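Local coordinates for protein aldehyde dehydrogenase (Burkholderia thailandensis, PDB 5J6B) that probably oxidises aldehydes to carboxylic acids, using NADP as the cofactor, at residues 27-32 with 43-48; 54-59 with 227-232; 74-79 with 203-208; 373-378 with 393-398. One frame throughout, in Å; residues are numbered along the deposited sequence.

Contact 1: residues 27-32 with 43-48; sequences AELEVT and VALADA
Leu29 and Val43 form an antiparallel hydrogen-bonded pair, where edge strand 29-32 meets the end of strand 39-43 in a small mixed sheet near the N-terminus. Two backbone bonds join the pair. Leu29 N donates to Val43 O at 3.1 Å, and Val43 N returns a bond to Leu29 O at 2.9 Å.

Apolar contacts follow on the side of the sheet that carries Leu29 and Val43. These two side chains lie side by side and point the same way. Leu29 CD2 lies 3.6 Å from Val43 CG2. The other Val43 methyl, CG1, meets Val31 CG2 at 4.1 Å. Leu195 of helix 192-202 packs against Val43, and Pro215 against Leu29. Leu45 CD1 reaches Leu29 CB more loosely. Glu28 crosses Leu45 at about a right angle. Its OE1 lies 3.8 Å from Leu45 CD2, an approach that is van der Waals packing of an oxygen on a methyl.

Polar contacts lie at the other end, before strand 29-32 begins and after strand 39-43 ends. Here the second segment runs on toward helix 48-66. Asn26 OD1 accepts from both Glu28 N and Leu45 N and so ties the two segments together. A water closes this end: it donates to Glu28 OE1 at 3.0 Å and to Leu45 O at 2.9 Å.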
# COMPACT_ATOMS: atom_id res chain seq x y z
N ALA A 27 20.85 -31.18 -33.28
CA ALA A 27 21.26 -31.80 -32.02
C ALA A 27 22.68 -31.40 -31.68
O ALA A 27 23.50 -32.21 -31.22
CB ALA A 27 21.13 -33.32 -32.09
N GLU A 28 23.01 -30.12 -31.89
CA GLU A 28 24.40 -29.69 -31.86
C GLU A 28 24.92 -29.48 -30.44
O GLU A 28 26.13 -29.57 -30.22
CB GLU A 28 24.57 -28.42 -32.69
CG GLU A 28 24.19 -28.61 -34.16
CD GLU A 28 24.13 -27.31 -34.93
OE1 GLU A 28 24.49 -26.25 -34.37
OE2 GLU A 28 23.71 -27.34 -36.11
N LEU A 29 24.04 -29.19 -29.48
CA LEU A 29 24.47 -28.87 -28.12
C LEU A 29 24.52 -30.14 -27.29
O LEU A 29 23.48 -30.68 -26.89
CB LEU A 29 23.54 -27.84 -27.47
CG LEU A 29 23.91 -27.49 -26.02
CD1 LEU A 29 25.39 -27.10 -25.94
CD2 LEU A 29 23.02 -26.37 -25.47
N GLU A 30 25.73 -30.62 -27.00
CA GLU A 30 25.91 -31.75 -26.11
C GLU A 30 25.85 -31.30 -24.66
O GLU A 30 26.46 -30.28 -24.29
CB GLU A 30 27.24 -32.45 -26.41
CG GLU A 30 27.37 -32.97 -27.84
CD GLU A 30 28.69 -33.68 -28.08
OE1 GLU A 30 29.73 -33.19 -27.58
OE2 GLU A 30 28.69 -34.73 -28.76
N VAL A 31 25.12 -32.04 -23.83
CA VAL A 31 25.02 -31.76 -22.40
C VAL A 31 25.64 -32.94 -21.67
O VAL A 31 25.23 -34.09 -21.88
CB VAL A 31 23.57 -31.53 -21.95
CG1 VAL A 31 23.54 -31.14 -20.44
CG2 VAL A 31 22.93 -30.46 -22.80
N THR A 32 26.63 -32.66 -20.83
CA THR A 32 27.35 -33.69 -20.11
C THR A 32 26.77 -33.91 -18.73
O THR A 32 26.25 -32.98 -18.09
CB THR A 32 28.84 -33.36 -19.97
OG1 THR A 32 29.00 -32.12 -19.26
CG2 THR A 32 29.51 -33.27 -21.35
N VAL A 43 20.72 -31.30 -27.40
CA VAL A 43 19.57 -30.42 -27.56
C VAL A 43 19.81 -29.50 -28.75
O VAL A 43 20.94 -29.31 -29.20
CB VAL A 43 19.26 -29.60 -26.28
CG1 VAL A 43 19.51 -30.44 -25.02
CG2 VAL A 43 20.05 -28.33 -26.26
N ALA A 44 18.71 -28.97 -29.28
CA ALA A 44 18.76 -28.07 -30.42
C ALA A 44 19.39 -26.73 -30.03
O ALA A 44 18.96 -26.10 -29.06
CB ALA A 44 17.36 -27.84 -30.98
N LEU A 45 20.40 -26.31 -30.79
CA LEU A 45 21.11 -25.05 -30.57
C LEU A 45 20.56 -24.01 -31.54
O LEU A 45 20.56 -24.23 -32.76
CB LEU A 45 22.61 -25.25 -30.76
CG LEU A 45 23.59 -24.11 -30.46
CD1 LEU A 45 23.69 -23.83 -28.96
CD2 LEU A 45 24.96 -24.43 -31.06
N ALA A 46 20.05 -22.91 -31.00
CA ALA A 46 19.46 -21.86 -31.83
C ALA A 46 20.54 -20.97 -32.43
O ALA A 46 21.47 -20.55 -31.73
CB ALA A 46 18.50 -21.01 -31.00
N ASP A 47 20.43 -20.69 -33.73
CA ASP A 47 21.30 -19.72 -34.37
C ASP A 47 20.61 -18.35 -34.41
O ASP A 47 19.49 -18.18 -33.92
CB ASP A 47 21.70 -20.19 -35.77
CG ASP A 47 20.52 -20.42 -36.70
OD1 ASP A 47 19.42 -19.90 -36.45
OD2 ASP A 47 20.71 -21.15 -37.70
N ALA A 48 21.30 -17.38 -35.00
CA ALA A 48 20.82 -16.00 -34.96
C ALA A 48 19.50 -15.84 -35.70
O ALA A 48 18.66 -15.03 -35.29
CB ALA A 48 21.87 -15.05 -35.55
O HOH W 1 22.93 -23.68 -34.36

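Contact 2: residues 54-59 with 227-232; sequences AIAAAV and DERFKL
Ile55 fits against a compact group made by Asp227, Arg229 and Phe230. Its CG2 methyl sits over one face of the Arg229 guanidinium, 3.4 Å from Arg229 NE and offset toward the rim. The CG1 branch turns to Phe230, and Ile55 CD1 comes within 3.5 Å of Phe230 CE2. CD1 also touches the Asp227 carboxylate group. One turn on, Val59 CG2 packs on the aliphatic part of Arg229, 3.9 Å from its CB.

The arginine is held by Asp227 in a side-on salt bridge. Arg229 NE donates to Asp227 OD1 at 2.9 Å, and Arg229 NH2 donates to Asp227 OD2 at 2.8 Å. Both oxygens lie close to the guanidinium plane. Arg229 N also donates to Asp227 OD1, which makes an Asx turn. Two bonds thus fix the guanidinium that Ile55 covers, and the backbone bond to OD1 steadies the aspartate. Arg229 NH2 has a second salt bridge to Asp52, on the same helix as Ile55.

The contact joins helix 48-66 to the turn between helix 222-226 and strand 232-236. Phe230 reaches from it to Val183 of strand 182-185 and Ser156 of strand 155-158, in the six-stranded sheet.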
# COMPACT_ATOMS: atom_id res chain seq x y z
N ALA A 54 12.29 -15.57 -32.99
CA ALA A 54 11.65 -15.56 -31.67
C ALA A 54 11.34 -14.13 -31.22
O ALA A 54 10.28 -13.87 -30.64
CB ALA A 54 12.53 -16.26 -30.64
N ILE A 55 12.28 -13.21 -31.44
CA ILE A 55 12.03 -11.81 -31.10
C ILE A 55 10.84 -11.28 -31.90
O ILE A 55 9.94 -10.65 -31.35
CB ILE A 55 13.31 -10.98 -31.32
CG1 ILE A 55 14.45 -11.57 -30.49
CG2 ILE A 55 13.08 -9.52 -30.92
CD1 ILE A 55 15.81 -10.87 -30.70
N ALA A 56 10.81 -11.57 -33.21
CA ALA A 56 9.70 -11.09 -34.03
C ALA A 56 8.37 -11.64 -33.52
O ALA A 56 7.38 -10.90 -33.40
CB ALA A 56 9.92 -11.47 -35.50
N ALA A 57 8.33 -12.94 -33.19
CA ALA A 57 7.10 -13.53 -32.66
C ALA A 57 6.71 -12.94 -31.31
O ALA A 57 5.52 -12.82 -30.99
CB ALA A 57 7.25 -15.05 -32.54
N ALA A 58 7.71 -12.55 -30.50
CA ALA A 58 7.40 -11.92 -29.22
C ALA A 58 6.72 -10.58 -29.43
O ALA A 58 5.73 -10.27 -28.76
CB ALA A 58 8.67 -11.77 -28.38
N VAL A 59 7.23 -9.78 -30.37
CA VAL A 59 6.59 -8.51 -30.71
C VAL A 59 5.14 -8.74 -31.11
O VAL A 59 4.22 -8.08 -30.62
CB VAL A 59 7.37 -7.79 -31.83
CG1 VAL A 59 6.61 -6.54 -32.28
CG2 VAL A 59 8.77 -7.43 -31.35
N ASP A 227 19.34 -6.44 -29.29
CA ASP A 227 18.20 -6.21 -30.18
C ASP A 227 17.25 -5.18 -29.57
O ASP A 227 16.84 -5.30 -28.42
CB ASP A 227 17.45 -7.51 -30.47
CG ASP A 227 16.50 -7.38 -31.64
OD1 ASP A 227 15.42 -6.76 -31.48
OD2 ASP A 227 16.82 -7.89 -32.74
N GLU A 228 16.90 -4.16 -30.37
CA GLU A 228 16.10 -3.03 -29.89
C GLU A 228 14.65 -3.40 -29.65
O GLU A 228 13.92 -2.62 -29.03
CB GLU A 228 16.15 -1.86 -30.88
CG GLU A 228 17.36 -0.93 -30.76
CD GLU A 228 16.99 0.56 -30.56
OE1 GLU A 228 15.86 0.98 -30.89
OE2 GLU A 228 17.85 1.32 -30.06
N ARG A 229 14.19 -4.56 -30.14
CA ARG A 229 12.79 -4.93 -29.90
C ARG A 229 12.56 -5.43 -28.48
O ARG A 229 11.42 -5.38 -28.00
CB ARG A 229 12.36 -5.98 -30.93
CG ARG A 229 12.26 -5.41 -32.35
CD ARG A 229 12.20 -6.50 -33.44
NE ARG A 229 13.44 -7.28 -33.48
CZ ARG A 229 13.61 -8.35 -34.24
NH1 ARG A 229 12.63 -8.78 -35.04
NH2 ARG A 229 14.76 -9.00 -34.20
N PHE A 230 13.61 -5.89 -27.79
CA PHE A 230 13.51 -6.19 -26.37
C PHE A 230 13.45 -4.89 -25.58
O PHE A 230 14.26 -3.99 -25.80
CB PHE A 230 14.73 -6.99 -25.88
CG PHE A 230 14.76 -8.43 -26.29
CD1 PHE A 230 13.71 -9.28 -25.98
CD2 PHE A 230 15.88 -8.94 -26.93
CE1 PHE A 230 13.78 -10.63 -26.33
CE2 PHE A 230 15.94 -10.27 -27.28
CZ PHE A 230 14.89 -11.12 -26.98
N LYS A 231 12.51 -4.82 -24.63
CA LYS A 231 12.37 -3.67 -23.75
C LYS A 231 12.98 -3.89 -22.37
O LYS A 231 13.11 -2.93 -21.59
CB LYS A 231 10.89 -3.31 -23.60
CG LYS A 231 10.28 -2.75 -24.88
CD LYS A 231 10.75 -1.32 -25.07
CE LYS A 231 10.26 -0.72 -26.37
NZ LYS A 231 10.63 0.73 -26.43
N LEU A 232 13.37 -5.12 -22.05
CA LEU A 232 13.98 -5.46 -20.78
C LEU A 232 14.99 -6.56 -21.03
O LEU A 232 14.69 -7.52 -21.75
CB LEU A 232 12.93 -5.95 -19.75
CG LEU A 232 13.48 -6.62 -18.49
CD1 LEU A 232 14.29 -5.62 -17.68
CD2 LEU A 232 12.38 -7.19 -17.59

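Contact 3: residues 74-79 with 203-208; sequences QAILEH and ETDLPK
The loop 203-208, which follows helix 192-202, passes the flank of helix 70-86 most closely at Ile76 and Thr204, with 6.0 Å between their CA atoms. Ile76 fills the middle of the contact. Its CD1 meets Leu206 CD2 at 3.7 Å. Ile76 crosses the Thr204 side chain at about a right angle, with its CG2 3.9 Å from Thr204 OG1. That hydroxyl is hydrogen-bonded to Leu201 O, so it has a polar partner although it borders a methyl. Ile76 CG1 touches Asp205 OD1 at 3.5 Å, while Asp205 OD2 forms a salt bridge with Arg72.

One turn further along the helix, His79 crosses Glu203 at about a right angle. His79 NE2 donates to Glu203 OE1 at 2.8 Å, with an N-H...O angle of 160°. The oxygen lies near the imidazole plane and uses its anti lone pair. Ring and carboxylate planes are 73° apart. A chi1 of -180° turns the His79 ring away from its own backbone N and toward the loop. Thr204 CG2 packs obliquely against it, 3.6 Å from His79 CD2.

Glu203 OE2 also has a salt bridge, to Arg83, one helical turn beyond His79. The carboxylate is thus shared between a histidine and an arginine of one helix. This His-carboxylate bond probably favours the protonated imidazole, although the nearby arginine may weaken that effect.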
# COMPACT_ATOMS: atom_id res chain seq x y z
N GLN A 74 -3.48 -16.67 -14.43
CA GLN A 74 -3.39 -17.53 -13.25
C GLN A 74 -3.54 -19.00 -13.61
O GLN A 74 -2.80 -19.85 -13.11
CB GLN A 74 -4.45 -17.11 -12.23
CG GLN A 74 -4.42 -17.90 -10.93
CD GLN A 74 -5.48 -17.43 -9.95
OE1 GLN A 74 -6.65 -17.30 -10.31
NE2 GLN A 74 -5.07 -17.15 -8.72
N ALA A 75 -4.52 -19.31 -14.47
CA ALA A 75 -4.74 -20.71 -14.83
C ALA A 75 -3.54 -21.28 -15.59
O ALA A 75 -3.19 -22.45 -15.42
CB ALA A 75 -6.01 -20.85 -15.67
N ILE A 76 -2.90 -20.45 -16.42
CA ILE A 76 -1.68 -20.87 -17.10
C ILE A 76 -0.60 -21.20 -16.08
O ILE A 76 0.06 -22.25 -16.15
CB ILE A 76 -1.23 -19.78 -18.09
CG1 ILE A 76 -2.24 -19.69 -19.24
CG2 ILE A 76 0.21 -20.02 -18.58
CD1 ILE A 76 -2.06 -18.47 -20.13
N LEU A 77 -0.41 -20.32 -15.09
CA LEU A 77 0.59 -20.57 -14.06
C LEU A 77 0.24 -21.80 -13.22
O LEU A 77 1.12 -22.61 -12.90
CB LEU A 77 0.75 -19.31 -13.18
CG LEU A 77 1.57 -18.23 -13.88
CD1 LEU A 77 1.31 -16.82 -13.31
CD2 LEU A 77 3.06 -18.56 -13.76
N GLU A 78 -1.04 -21.98 -12.89
CA GLU A 78 -1.44 -23.14 -12.11
C GLU A 78 -1.21 -24.43 -12.89
O GLU A 78 -0.84 -25.45 -12.30
CB GLU A 78 -2.90 -23.01 -11.68
CG GLU A 78 -3.05 -21.99 -10.55
CD GLU A 78 -4.49 -21.68 -10.23
OE1 GLU A 78 -5.38 -22.09 -11.01
OE2 GLU A 78 -4.73 -21.01 -9.20
N HIS A 79 -1.41 -24.41 -14.21
CA HIS A 79 -1.10 -25.59 -15.01
C HIS A 79 0.37 -25.99 -14.87
O HIS A 79 0.68 -27.18 -14.74
CB HIS A 79 -1.43 -25.34 -16.48
CG HIS A 79 -1.13 -26.52 -17.36
ND1 HIS A 79 -2.01 -27.58 -17.49
CD2 HIS A 79 -0.05 -26.83 -18.12
CE1 HIS A 79 -1.49 -28.48 -18.30
NE2 HIS A 79 -0.31 -28.05 -18.70
N GLU A 203 1.97 -26.60 -23.43
CA GLU A 203 0.66 -27.21 -23.25
C GLU A 203 -0.44 -26.20 -22.98
O GLU A 203 -1.62 -26.53 -23.15
CB GLU A 203 0.71 -28.22 -22.09
CG GLU A 203 1.67 -29.38 -22.32
CD GLU A 203 1.89 -30.22 -21.07
OE1 GLU A 203 1.48 -29.78 -19.97
OE2 GLU A 203 2.47 -31.31 -21.19
N THR A 204 -0.09 -24.99 -22.57
CA THR A 204 -1.06 -23.99 -22.14
C THR A 204 -1.61 -23.22 -23.33
O THR A 204 -1.08 -23.27 -24.43
CB THR A 204 -0.41 -23.03 -21.15
OG1 THR A 204 0.54 -22.20 -21.84
CG2 THR A 204 0.31 -23.80 -20.06
N ASP A 205 -2.68 -22.45 -23.09
CA ASP A 205 -3.27 -21.64 -24.15
C ASP A 205 -2.67 -20.23 -24.21
O ASP A 205 -3.37 -19.27 -24.56
CB ASP A 205 -4.80 -21.60 -24.02
CG ASP A 205 -5.27 -21.02 -22.69
OD1 ASP A 205 -4.44 -20.83 -21.78
OD2 ASP A 205 -6.49 -20.76 -22.56
N LEU A 206 -1.39 -20.08 -23.90
CA LEU A 206 -0.69 -18.84 -24.18
C LEU A 206 -0.75 -18.52 -25.67
O LEU A 206 -0.64 -19.42 -26.50
CB LEU A 206 0.77 -18.94 -23.74
CG LEU A 206 1.10 -18.72 -22.26
CD1 LEU A 206 2.52 -19.20 -22.00
CD2 LEU A 206 0.94 -17.25 -21.87
N PRO A 207 -0.88 -17.25 -26.05
CA PRO A 207 -0.87 -16.92 -27.48
C PRO A 207 0.47 -17.28 -28.10
O PRO A 207 1.51 -17.23 -27.44
CB PRO A 207 -1.12 -15.40 -27.51
CG PRO A 207 -1.62 -15.06 -26.15
CD PRO A 207 -1.03 -16.05 -25.21
N LYS A 208 0.44 -17.64 -29.38
CA LYS A 208 1.67 -18.02 -30.07
C LYS A 208 2.64 -16.85 -30.11
O LYS A 208 2.26 -15.73 -30.44
CB LYS A 208 1.36 -18.50 -31.49
CG LYS A 208 0.81 -19.90 -31.54
CD LYS A 208 1.66 -20.87 -30.71
CE LYS A 208 1.14 -22.30 -30.80
NZ LYS A 208 -0.11 -22.54 -30.02

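Contact 4: residues 373-378 with 393-398; sequences LLEGVG and ALLERF
Leu374 and Leu394 lie side by side and point the same way from neighbouring parallel strands, with Leu374 CD1 4.1 Å from Leu394 CD2. Val377 crosses Leu394 at about a right angle. Its two methyls each meet one branch of that leucine, Val377 CG1 lying 4.0 Å from Leu394 CD1. Leu383 and Tyr384 of helix 382-385 pack on this same side.

Leu373, Ala393 and Leu395 point to the other side of the sheet. Leu373 CD1 lies beside the Ala393 backbone, 3.6 Å from Ala393 O, and is 4.2 Å from Ala393 CB. A chi1 near 180° and a chi2 of 70° together turn CD1 toward the neighbouring strand. Glu375 and Leu395 also run alongside each other. The Glu375 carboxylate passes Leu395 CD2 to reach Tyr306 and Arg310 of helix 303-319.

The backbones set this register. Leu374 N donates to Ala393 O at 3.0 Å, and Leu395 N donates to Leu374 O at 2.8 Å. Past Glu375 the first strand turns off at Gly376, and two waters take over. Both donate to Leu395 O. One accepts from Gly376 N at 2.8 Å, the other from Val377 N at 3.0 Å.

Strand 368-375, helix 382-385 and strand 392-398 form a beta-alpha-beta unit. Side chains from helices pack on both sides of its parallel strands, as in the alpha/beta catalytic domain of aldehyde dehydrogenases.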
# COMPACT_ATOMS: atom_id res chain seq x y z
N LEU A 373 37.84 -25.74 4.95
CA LEU A 373 37.81 -24.61 5.86
C LEU A 373 39.24 -24.10 6.06
O LEU A 373 40.16 -24.90 6.25
CB LEU A 373 37.20 -25.00 7.21
CG LEU A 373 37.01 -23.90 8.26
CD1 LEU A 373 35.92 -22.94 7.81
CD2 LEU A 373 36.67 -24.52 9.59
N LEU A 374 39.41 -22.78 6.03
CA LEU A 374 40.73 -22.18 6.21
C LEU A 374 40.68 -21.13 7.31
O LEU A 374 39.64 -20.50 7.55
CB LEU A 374 41.26 -21.54 4.92
CG LEU A 374 41.63 -22.51 3.80
CD1 LEU A 374 40.49 -22.65 2.84
CD2 LEU A 374 42.88 -22.03 3.09
N GLU A 375 41.81 -20.96 7.97
CA GLU A 375 42.05 -19.87 8.90
C GLU A 375 43.20 -19.03 8.37
O GLU A 375 44.03 -19.50 7.59
CB GLU A 375 42.40 -20.37 10.30
CG GLU A 375 41.21 -20.69 11.20
CD GLU A 375 41.67 -21.09 12.60
OE1 GLU A 375 42.69 -21.80 12.70
OE2 GLU A 375 41.03 -20.68 13.59
N GLY A 376 43.24 -17.77 8.82
CA GLY A 376 44.38 -16.91 8.53
C GLY A 376 44.51 -16.45 7.10
O GLY A 376 45.61 -16.09 6.68
N VAL A 377 43.42 -16.43 6.33
CA VAL A 377 43.48 -15.90 4.97
C VAL A 377 43.52 -14.38 5.03
O VAL A 377 42.63 -13.76 5.63
CB VAL A 377 42.28 -16.39 4.14
CG1 VAL A 377 42.22 -15.63 2.82
CG2 VAL A 377 42.37 -17.90 3.88
N GLY A 378 44.53 -13.78 4.40
CA GLY A 378 44.64 -12.33 4.41
C GLY A 378 43.52 -11.66 3.63
O GLY A 378 43.01 -12.19 2.64
N ALA A 393 35.29 -22.18 2.73
CA ALA A 393 34.90 -21.10 3.64
C ALA A 393 36.12 -20.68 4.45
O ALA A 393 37.03 -21.47 4.70
CB ALA A 393 33.75 -21.50 4.57
N LEU A 394 36.12 -19.40 4.86
CA LEU A 394 37.23 -18.78 5.56
C LEU A 394 36.75 -18.31 6.93
O LEU A 394 35.73 -17.63 7.03
CB LEU A 394 37.78 -17.59 4.77
CG LEU A 394 37.82 -17.74 3.26
CD1 LEU A 394 38.34 -16.46 2.61
CD2 LEU A 394 38.67 -18.94 2.87
N LEU A 395 37.49 -18.68 7.97
CA LEU A 395 37.13 -18.35 9.34
C LEU A 395 38.04 -17.24 9.86
O LEU A 395 39.27 -17.36 9.80
CB LEU A 395 37.22 -19.60 10.23
CG LEU A 395 36.96 -19.43 11.74
CD1 LEU A 395 35.56 -18.90 12.04
CD2 LEU A 395 37.19 -20.75 12.46
N GLU A 396 37.45 -16.15 10.35
CA GLU A 396 38.23 -15.10 10.98
C GLU A 396 37.56 -14.71 12.29
O GLU A 396 36.39 -15.04 12.54
CB GLU A 396 38.40 -13.87 10.05
CG GLU A 396 37.08 -13.17 9.69
CD GLU A 396 37.27 -12.06 8.66
OE1 GLU A 396 36.69 -12.16 7.55
OE2 GLU A 396 38.00 -11.10 8.96
N ARG A 397 38.31 -13.98 13.11
CA ARG A 397 37.99 -13.74 14.50
C ARG A 397 37.84 -12.24 14.75
O ARG A 397 38.63 -11.44 14.23
CB ARG A 397 39.11 -14.31 15.38
CG ARG A 397 38.94 -14.21 16.88
CD ARG A 397 40.20 -14.80 17.53
NE ARG A 397 40.19 -14.65 18.98
CZ ARG A 397 40.24 -15.65 19.85
NH1 ARG A 397 40.32 -16.92 19.42
NH2 ARG A 397 40.23 -15.39 21.15
N PHE A 398 36.84 -11.86 15.54
CA PHE A 398 36.68 -10.45 15.92
C PHE A 398 36.25 -10.36 17.38
O PHE A 398 35.95 -11.36 18.02
CB PHE A 398 35.66 -9.72 15.03
CG PHE A 398 34.22 -9.94 15.45
CD1 PHE A 398 33.55 -11.11 15.10
CD2 PHE A 398 33.54 -8.97 16.18
CE1 PHE A 398 32.22 -11.31 15.49
CE2 PHE A 398 32.23 -9.16 16.58
CZ PHE A 398 31.56 -10.32 16.24
O HOH W 2 41.57 -16.40 10.66
O HOH W 3 40.64 -17.34 6.99

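How the contacts relate
Contacts 1, 2 and 3 lie in one region of the chain, while contact 4 is remote. Contacts 2 and 4 have centres about 47 Å apart, on opposite sides of the chain's centre. The centres of contacts 3 and 4 are about 50 Å apart. Helices 48-66 and 70-86 follow each other and carry the first segments of contacts 2 and 3, whose nearest atoms are about 4 Å apart without touching. Segment 43-48 of contact 1 leads into helix 48-66. The Leu29 side chain of contact 1 is about 7 Å from bound NADPH, and the Phe230 side chain of contact 2 about 10 Å.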